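Local coordinates for protein N-acetylglucosamine-6-phosphate deacetylase (Thermotoga maritima, PDB 1O12) that probably removes the acetyl group from N-acetylglucosamine 6-phosphate, as a metal-dependent hydrolase of the amidohydrolase superfamily, at residues V21-G26 and E324-S329; H61-V66 and H125-Y130; D276-L281 and V285-D290. All blocks are in the same frame, centred on the assembly; numbering follows the deposited sequence.

How the contacts relate
Contacts 1 and 2 are buried, whereas contact 3 lies mostly at the surface. Contact 1 sets the turn after strand 18-22 on helix 322-336 mainly through apolar touches, with no hydrogen bond crossing between its segments. Contact 2 is polar: histidines gather round a glutamate that binds the iron. Its strand 121-127 and the strand 18-22 of contact 1 are linked through neighbouring strands, although the two centres are about 26 Å apart. Contact 3 is a local hairpin, joined by one sound backbone bond and aliphatic branches. Its centre is about 17 Å from that of contact 2, and their nearest atoms are about 4 Å apart without touching.

Contact 1: residues V21-G26 and E324-S329; sequences VDPIDG and ELAKVS
P23 rests on A326 and K327, setting the turn of the beta hairpin formed by strands 18-22 and 26-35 on helix 322-336. The proline's ring carbon CG is 4.0 Å from A326 CB, and that methyl also has V21 CG1 at 4.2 Å, so one small side chain serves two neighbours on the turn. Next along the helix, K327 runs alongside the proline: P23 CB and K327 CG are 3.8 Å apart. With CG anti to its own carbonyl carbon (chi1 -62°) and an extended chain beyond, K327 carries its CE to 3.2 Å from P23 O. No hydrogen bond crosses between the two segments, which meet through apolar carbons and this methylene-to-carbonyl touch.

The second shell fixes the shape of the turn. D22 points away from the helix, and its OD2 accepts from I24 N in an Asx turn and from D25 N, while its OD1 forms a salt bridge with R344 and accepts from I345 N. G26 closes the turn by bonding D22 N through its carbonyl, at backbone angles that themselves call for glycine. Around the helix face, A326 also touches M54 of strand 52-59 and V21 touches I322. The hairpin probably belongs to the small beta domain that accompanies the TIM barrel in NagA-family enzymes. The two donors reach D22 OD2 differently: D25 N, 2.9 Å from D22 OD2, meets the anti lone pair of that oxygen, whereas I24 N, at 3.1 Å from OD2, arrives 61° out of the carboxylate plane.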
loop_
_atom_site.group_PDB
_atom_site.type_symbol
_atom_site.label_atom_id
_atom_site.label_comp_id
_atom_site.label_asym_id
_atom_site.label_seq_id
_atom_site.Cartn_x
_atom_site.Cartn_y
_atom_site.Cartn_z
ATOM N N VAL A 21 2.147 4.008 -29.998
ATOM C CA VAL A 21 2.104 3.489 -28.657
ATOM C C VAL A 21 0.967 2.528 -28.453
ATOM O O VAL A 21 -0.189 2.928 -28.473
ATOM C CB VAL A 21 1.951 4.618 -27.630
ATOM C CG1 VAL A 21 2.071 4.072 -26.253
ATOM C CG2 VAL A 21 2.976 5.720 -27.891
ATOM N N ASP A 22 1.308 1.258 -28.267
ATOM C CA ASP A 22 0.341 0.206 -28.007
ATOM C C ASP A 22 0.615 -0.330 -26.578
ATOM O O ASP A 22 1.764 -0.551 -26.188
ATOM C CB ASP A 22 0.481 -0.925 -29.045
ATOM C CG ASP A 22 -0.594 -1.994 -28.901
ATOM O OD1 ASP A 22 -1.758 -1.719 -29.232
ATOM O OD2 ASP A 22 -0.279 -3.107 -28.438
ATOM N N PRO A 23 -0.439 -0.548 -25.791
ATOM C CA PRO A 23 -0.360 -1.048 -24.417
ATOM C C PRO A 23 0.320 -2.397 -24.331
ATOM O O PRO A 23 0.866 -2.752 -23.295
ATOM C CB PRO A 23 -1.813 -1.204 -24.004
ATOM C CG PRO A 23 -2.574 -0.366 -24.990
ATOM C CD PRO A 23 -1.828 -0.533 -26.261
ATOM N N ILE A 24 0.265 -3.163 -25.411
ATOM C CA ILE A 24 0.832 -4.501 -25.384
ATOM C C ILE A 24 2.116 -4.686 -26.172
ATOM O O ILE A 24 3.050 -5.320 -25.708
ATOM C CB ILE A 24 -0.222 -5.528 -25.865
ATOM C CG1 ILE A 24 -1.347 -5.624 -24.830
ATOM C CG2 ILE A 24 0.407 -6.901 -26.047
ATOM C CD1 ILE A 24 -2.491 -6.492 -25.289
ATOM N N ASP A 25 2.160 -4.120 -27.364
ATOM C CA ASP A 25 3.322 -4.247 -28.198
ATOM C C ASP A 25 4.389 -3.205 -27.893
ATOM O O ASP A 25 5.459 -3.228 -28.485
ATOM C CB ASP A 25 2.902 -4.195 -29.682
ATOM C CG ASP A 25 1.983 -5.349 -30.064
ATOM O OD1 ASP A 25 2.211 -6.483 -29.560
ATOM O OD2 ASP A 25 1.042 -5.136 -30.864
ATOM N N GLY A 26 4.121 -2.286 -26.978
ATOM C CA GLY A 26 5.138 -1.288 -26.666
ATOM C C GLY A 26 5.076 -0.051 -27.548
ATOM O O GLY A 26 4.088 0.159 -28.270
ATOM N N GLU A 324 2.773 2.746 -20.604
ATOM C CA GLU A 324 1.972 2.539 -19.412
ATOM C C GLU A 324 0.798 3.505 -19.332
ATOM O O GLU A 324 -0.250 3.169 -18.756
ATOM C CB GLU A 324 2.825 2.715 -18.158
ATOM C CG GLU A 324 3.841 1.616 -17.910
ATOM C CD GLU A 324 4.879 2.088 -16.927
ATOM O OE1 GLU A 324 5.620 3.017 -17.302
ATOM O OE2 GLU A 324 4.948 1.568 -15.788
ATOM N N LEU A 325 0.998 4.704 -19.886
ATOM C CA LEU A 325 -0.018 5.737 -19.913
ATOM C C LEU A 325 -1.155 5.302 -20.816
ATOM O O LEU A 325 -2.285 5.735 -20.628
ATOM C CB LEU A 325 0.534 7.046 -20.449
ATOM C CG LEU A 325 1.099 8.073 -19.476
ATOM C CD1 LEU A 325 1.557 9.296 -20.296
ATOM C CD2 LEU A 325 0.058 8.458 -18.440
ATOM N N ALA A 326 -0.856 4.463 -21.801
ATOM C CA ALA A 326 -1.897 3.969 -22.682
ATOM C C ALA A 326 -2.821 3.013 -21.919
ATOM O O ALA A 326 -4.028 2.925 -22.202
ATOM C CB ALA A 326 -1.290 3.246 -23.873
ATOM N N LYS A 327 -2.266 2.295 -20.948
ATOM C CA LYS A 327 -3.087 1.349 -20.214
ATOM C C LYS A 327 -4.030 2.086 -19.293
ATOM O O LYS A 327 -5.220 1.792 -19.255
ATOM C CB LYS A 327 -2.217 0.400 -19.421
ATOM C CG LYS A 327 -1.302 -0.432 -20.279
ATOM C CD LYS A 327 -0.511 -1.377 -19.388
ATOM C CE LYS A 327 0.241 -2.404 -20.186
ATOM N NZ LYS A 327 0.760 -3.450 -19.260
ATOM N N VAL A 328 -3.491 3.073 -18.581
ATOM C CA VAL A 328 -4.290 3.843 -17.658
ATOM C C VAL A 328 -5.236 4.827 -18.327
ATOM O O VAL A 328 -6.260 5.182 -17.750
ATOM C CB VAL A 328 -3.402 4.607 -16.636
ATOM C CG1 VAL A 328 -2.482 3.619 -15.934
ATOM C CG2 VAL A 328 -2.597 5.743 -17.314
ATOM N N SER A 329 -4.916 5.258 -19.543
ATOM C CA SER A 329 -5.788 6.210 -20.214
ATOM C C SER A 329 -6.814 5.579 -21.148
ATOM O O SER A 329 -7.764 6.245 -21.529
ATOM C CB SER A 329 -4.991 7.273 -20.971
ATOM O OG SER A 329 -4.257 6.684 -22.021
#

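Contact 2: residues H61-V66 and H125-Y130; sequences HIHGVV and HLEGPY. With FE (Fe (III) ion), chain C.
The H61 imidazole has the edge of H125 over one face and the carboxylate of E127 at its rim. H125 CE1 comes to 4.1 Å from H61 ND1, and the centroids lie 4.9 Å apart with planes at 56°, an edge-to-face pair. H63 CE1 also sits at the rim of H61, in its plane.

E127 enters with its carboxylate turned steeply against the H61 ring. H61 NE2 donates to E127 OE1 over 2.7 Å, a bond bent to 136° at the hydrogen and reaching the oxygen from above the carboxylate plane. The edge of H63 meets the same oxygen, with CE1 3.2 Å from E127 OE1. The polar end of H63 is directed elsewhere: NE2 is hydrogen-bonded to D267, the predicted proton donor/acceptor, and reaches, only weakly, a water that also lies within bonding distance of E127 OE1.

With CG anti to the backbone N (chi1 -159°) and the chain extended beyond, E127 carries its other oxygen, OE2, to the iron at 2.2 Å. H188 and H209 supply the remaining protein ligands, while H139 is hydrogen-bonded to OE2. H61 itself has a second partner, E237, at ND1, and H125 is held by P60 O and T163. An alanine in place of H61 would remove both ring nitrogens, and is likely to leave E127 OE1 without its donor, E237 without its partner, and the H125 edge without the face it meets.

H61 and H63 form the His-X-His motif at the end of the first barrel strand of amidohydrolases, which in two-metal relatives binds a second metal. Here H61 NE2 is 5.0 Å from the iron, and the motif lines a one-metal site whose ligands are E127, H188 and H209.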
loop_
_atom_site.group_PDB
_atom_site.type_symbol
_atom_site.label_atom_id
_atom_site.label_comp_id
_atom_site.label_asym_id
_atom_site.label_seq_id
_atom_site.Cartn_x
_atom_site.Cartn_y
_atom_site.Cartn_z
ATOM N N HIS A 61 -15.833 7.993 -16.274
ATOM C CA HIS A 61 -16.381 8.729 -15.145
ATOM C C HIS A 61 -16.274 10.235 -15.313
ATOM O O HIS A 61 -15.277 10.830 -14.910
ATOM C CB HIS A 61 -15.649 8.307 -13.863
ATOM C CG HIS A 61 -16.361 8.688 -12.610
ATOM N ND1 HIS A 61 -16.044 8.153 -11.381
ATOM C CD2 HIS A 61 -17.381 9.553 -12.389
ATOM C CE1 HIS A 61 -16.834 8.668 -10.456
ATOM N NE2 HIS A 61 -17.655 9.519 -11.042
ATOM N N ILE A 62 -17.297 10.844 -15.911
ATOM C CA ILE A 62 -17.353 12.295 -16.106
ATOM C C ILE A 62 -18.826 12.735 -16.070
ATOM O O ILE A 62 -19.650 12.202 -16.811
ATOM C CB ILE A 62 -16.695 12.733 -17.466
ATOM C CG1 ILE A 62 -17.000 14.210 -17.754
ATOM C CG2 ILE A 62 -17.171 11.867 -18.601
ATOM C CD1 ILE A 62 -16.310 14.746 -19.012
ATOM N N HIS A 63 -19.135 13.719 -15.226
ATOM C CA HIS A 63 -20.498 14.238 -15.058
ATOM C C HIS A 63 -20.900 15.272 -16.112
ATOM O O HIS A 63 -21.996 15.238 -16.654
ATOM C CB HIS A 63 -20.623 14.873 -13.661
ATOM C CG HIS A 63 -20.222 13.954 -12.554
ATOM N ND1 HIS A 63 -21.059 12.977 -12.067
ATOM C CD2 HIS A 63 -19.034 13.777 -11.924
ATOM C CE1 HIS A 63 -20.407 12.235 -11.189
ATOM N NE2 HIS A 63 -19.174 12.697 -11.086
ATOM N N GLY A 64 -19.985 16.200 -16.379
ATOM C CA GLY A 64 -20.237 17.263 -17.319
ATOM C C GLY A 64 -18.926 17.979 -17.521
ATOM O O GLY A 64 -17.917 17.612 -16.901
ATOM N N VAL A 65 -18.927 18.982 -18.397
ATOM C CA VAL A 65 -17.722 19.744 -18.690
ATOM C C VAL A 65 -18.133 20.949 -19.554
ATOM O O VAL A 65 -19.064 20.844 -20.347
ATOM C CB VAL A 65 -16.669 18.833 -19.429
ATOM C CG1 VAL A 65 -17.244 18.302 -20.739
ATOM C CG2 VAL A 65 -15.395 19.608 -19.700
ATOM N N VAL A 66 -17.454 22.089 -19.377
ATOM C CA VAL A 66 -17.723 23.341 -20.122
ATOM C C VAL A 66 -19.213 23.726 -20.278
ATOM O O VAL A 66 -19.668 24.122 -21.359
ATOM C CB VAL A 66 -17.041 23.323 -21.545
ATOM C CG1 VAL A 66 -15.534 23.478 -21.420
ATOM C CG2 VAL A 66 -17.341 22.018 -22.263
ATOM N N HIS A 125 -23.021 5.892 -16.803
ATOM C CA HIS A 125 -22.411 5.364 -15.577
ATOM C C HIS A 125 -23.262 5.910 -14.446
ATOM O O HIS A 125 -23.345 7.138 -14.221
ATOM C CB HIS A 125 -20.951 5.821 -15.430
ATOM C CG HIS A 125 -20.322 5.453 -14.122
ATOM N ND1 HIS A 125 -18.990 5.701 -13.844
ATOM C CD2 HIS A 125 -20.841 4.891 -13.004
ATOM C CE1 HIS A 125 -18.720 5.311 -12.609
ATOM N NE2 HIS A 125 -19.825 4.817 -12.077
ATOM N N LEU A 126 -23.929 4.977 -13.770
ATOM C CA LEU A 126 -24.816 5.316 -12.678
ATOM C C LEU A 126 -24.062 5.277 -11.352
ATOM O O LEU A 126 -23.874 4.205 -10.751
ATOM C CB LEU A 126 -26.025 4.355 -12.659
ATOM C CG LEU A 126 -26.966 4.288 -13.882
ATOM C CD1 LEU A 126 -27.904 3.102 -13.761
ATOM C CD2 LEU A 126 -27.784 5.548 -13.985
ATOM N N GLU A 127 -23.611 6.459 -10.932
ATOM C CA GLU A 127 -22.892 6.621 -9.677
ATOM C C GLU A 127 -23.955 6.947 -8.645
ATOM O O GLU A 127 -24.466 8.055 -8.601
ATOM C CB GLU A 127 -21.897 7.781 -9.756
ATOM C CG GLU A 127 -20.780 7.692 -8.706
ATOM C CD GLU A 127 -20.139 9.023 -8.405
ATOM O OE1 GLU A 127 -19.680 9.732 -9.324
ATOM O OE2 GLU A 127 -20.091 9.374 -7.221
ATOM N N GLY A 128 -24.276 5.983 -7.805
ATOM C CA GLY A 128 -25.325 6.208 -6.841
ATOM C C GLY A 128 -26.570 5.709 -7.560
ATOM O O GLY A 128 -26.507 5.440 -8.758
ATOM N N PRO A 129 -27.727 5.644 -6.900
ATOM C CA PRO A 129 -27.991 6.015 -5.507
ATOM C C PRO A 129 -27.792 4.909 -4.469
ATOM O O PRO A 129 -28.080 5.126 -3.294
ATOM C CB PRO A 129 -29.439 6.470 -5.565
ATOM C CG PRO A 129 -30.039 5.392 -6.504
ATOM C CD PRO A 129 -28.969 5.228 -7.585
ATOM N N TYR A 130 -27.323 3.736 -4.882
ATOM C CA TYR A 130 -27.121 2.648 -3.931
ATOM C C TYR A 130 -25.769 2.721 -3.201
ATOM O O TYR A 130 -24.938 1.795 -3.227
ATOM C CB TYR A 130 -27.286 1.314 -4.645
ATOM C CG TYR A 130 -28.477 1.323 -5.558
ATOM C CD1 TYR A 130 -29.762 1.545 -5.055
ATOM C CD2 TYR A 130 -28.320 1.188 -6.939
ATOM C CE1 TYR A 130 -30.860 1.645 -5.902
ATOM C CE2 TYR A 130 -29.409 1.286 -7.799
ATOM C CZ TYR A 130 -30.675 1.522 -7.280
ATOM O OH TYR A 130 -31.736 1.699 -8.141
HETATM FE FE FE C . -18.325 10.129 -6.155
HETATM O O HOH W 1 -18.604 12.329 -7.867
#

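Contact 3: residues D276-L281 and V285-D290; sequences DGTTTL and VVKVKD
V286 N donates to T279 O over 2.9 Å at a nearly straight 168°, the one well-formed hydrogen bond between the two segments of this beta hairpin. The pair T280 and V285 follows beside it, their CA atoms only 4.2 Å apart. Their branches cross on the same face of the sheet, with T280 CG2 3.9 Å from V285 CG2. T278 and K287 share that face, lying side by side and pointing the same way: T278 CG2, anti to the backbone N (chi1 -58° to OG1), is 3.8 Å from K287 CD, a touch of the lysine's aliphatic part.

V286 turns to the other face. Its CG2 is anti to the carbonyl carbon, and this branch touches T280 CA at 3.9 Å and L281 CB at 4.1 Å. At the far end D276 faces V288, its OD1 3.4 Å from V288 CG1. The same oxygen accepts from G291 N, just beyond the second segment. K289 bends back on itself, and its NZ bonds V288 O from above the carbonyl plane, 2.9 Å away.

Strand 285-289 is the middle of three antiparallel strands, between 278-280 and 292-294. V286 and V288 lie on P293 of strand 292-294, V286 also touches A301, a predicted substrate-binding residue, and L281 packs on V95 and I269, both in loops.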
loop_
_atom_site.group_PDB
_atom_site.type_symbol
_atom_site.label_atom_id
_atom_site.label_comp_id
_atom_site.label_asym_id
_atom_site.label_seq_id
_atom_site.Cartn_x
_atom_site.Cartn_y
_atom_site.Cartn_z
ATOM N N ASP A 276 -14.067 30.669 -12.108
ATOM C CA ASP A 276 -14.432 30.231 -10.768
ATOM C C ASP A 276 -15.797 30.828 -10.435
ATOM O O ASP A 276 -15.899 31.908 -9.863
ATOM C CB ASP A 276 -13.382 30.686 -9.739
ATOM C CG ASP A 276 -12.077 29.898 -9.840
ATOM O OD1 ASP A 276 -12.110 28.658 -9.689
ATOM O OD2 ASP A 276 -11.018 30.517 -10.070
ATOM N N GLY A 277 -16.854 30.122 -10.813
ATOM C CA GLY A 277 -18.190 30.619 -10.544
ATOM C C GLY A 277 -18.847 29.914 -9.379
ATOM O O GLY A 277 -18.190 29.584 -8.379
ATOM N N THR A 278 -20.151 29.671 -9.518
ATOM C CA THR A 278 -20.911 29.007 -8.466
ATOM C C THR A 278 -22.127 28.271 -9.015
ATOM O O THR A 278 -23.182 28.874 -9.199
ATOM C CB THR A 278 -21.381 30.029 -7.415
ATOM O OG1 THR A 278 -20.238 30.701 -6.869
ATOM C CG2 THR A 278 -22.153 29.338 -6.300
ATOM N N THR A 279 -21.982 26.969 -9.263
ATOM C CA THR A 279 -23.087 26.170 -9.794
ATOM C C THR A 279 -23.563 25.114 -8.796
ATOM O O THR A 279 -23.525 25.335 -7.577
ATOM C CB THR A 279 -22.700 25.461 -11.137
ATOM O OG1 THR A 279 -21.513 24.688 -10.949
ATOM C CG2 THR A 279 -22.448 26.486 -12.248
ATOM N N THR A 280 -24.018 23.976 -9.319
ATOM C CA THR A 280 -24.519 22.877 -8.489
ATOM C C THR A 280 -24.273 21.505 -9.142
ATOM O O THR A 280 -23.971 21.428 -10.339
ATOM C CB THR A 280 -26.058 23.007 -8.232
ATOM O OG1 THR A 280 -26.771 22.795 -9.460
ATOM C CG2 THR A 280 -26.407 24.392 -7.678
ATOM N N LEU A 281 -24.405 20.440 -8.340
ATOM C CA LEU A 281 -24.245 19.044 -8.791
ATOM C C LEU A 281 -25.513 18.308 -8.353
ATOM O O LEU A 281 -25.674 18.005 -7.168
ATOM C CB LEU A 281 -23.020 18.379 -8.138
ATOM C CG LEU A 281 -21.956 17.677 -8.997
ATOM C CD1 LEU A 281 -21.268 16.657 -8.102
ATOM C CD2 LEU A 281 -22.552 16.992 -10.245
ATOM N N VAL A 285 -25.532 22.880 -3.972
ATOM C CA VAL A 285 -24.699 24.010 -4.398
ATOM C C VAL A 285 -23.203 23.703 -4.236
ATOM O O VAL A 285 -22.776 23.072 -3.263
ATOM C CB VAL A 285 -25.067 25.314 -3.620
ATOM C CG1 VAL A 285 -24.068 26.414 -3.938
ATOM C CG2 VAL A 285 -26.468 25.779 -4.017
ATOM N N VAL A 286 -22.419 24.160 -5.205
ATOM C CA VAL A 286 -20.985 23.932 -5.220
ATOM C C VAL A 286 -20.272 25.240 -5.521
ATOM O O VAL A 286 -20.717 26.016 -6.363
ATOM C CB VAL A 286 -20.612 22.898 -6.315
ATOM C CG1 VAL A 286 -19.203 22.433 -6.139
ATOM C CG2 VAL A 286 -21.548 21.719 -6.252
ATOM N N LYS A 287 -19.166 25.472 -4.825
ATOM C CA LYS A 287 -18.369 26.678 -5.002
ATOM C C LYS A 287 -17.074 26.239 -5.629
ATOM O O LYS A 287 -16.488 25.241 -5.204
ATOM C CB LYS A 287 -18.049 27.316 -3.654
ATOM C CG LYS A 287 -19.255 27.683 -2.809
ATOM C CD LYS A 287 -19.872 29.005 -3.242
ATOM C CE LYS A 287 -20.923 29.465 -2.226
ATOM N NZ LYS A 287 -20.386 29.539 -0.821
ATOM N N VAL A 288 -16.621 26.978 -6.633
ATOM C CA VAL A 288 -15.374 26.644 -7.302
ATOM C C VAL A 288 -14.347 27.764 -7.119
ATOM O O VAL A 288 -14.499 28.863 -7.665
ATOM C CB VAL A 288 -15.603 26.378 -8.815
ATOM C CG1 VAL A 288 -14.296 26.063 -9.502
ATOM C CG2 VAL A 288 -16.563 25.204 -8.988
ATOM N N LYS A 289 -13.312 27.469 -6.330
ATOM C CA LYS A 289 -12.225 28.408 -6.062
ATOM C C LYS A 289 -10.940 27.786 -6.587
ATOM O O LYS A 289 -10.556 26.681 -6.180
ATOM C CB LYS A 289 -12.098 28.683 -4.556
ATOM C CG LYS A 289 -13.346 29.311 -3.914
ATOM C CD LYS A 289 -13.441 30.842 -4.107
ATOM C CE LYS A 289 -13.838 31.281 -5.530
ATOM N NZ LYS A 289 -15.262 30.986 -5.907
ATOM N N ASP A 290 -10.282 28.493 -7.499
ATOM C CA ASP A 290 -9.038 28.003 -8.088
ATOM C C ASP A 290 -9.178 26.653 -8.778
ATOM O O ASP A 290 -8.265 25.835 -8.737
ATOM C CB ASP A 290 -7.944 27.901 -7.029
ATOM C CG ASP A 290 -7.201 29.202 -6.835
ATOM O OD1 ASP A 290 -6.581 29.679 -7.815
ATOM O OD2 ASP A 290 -7.239 29.740 -5.705
#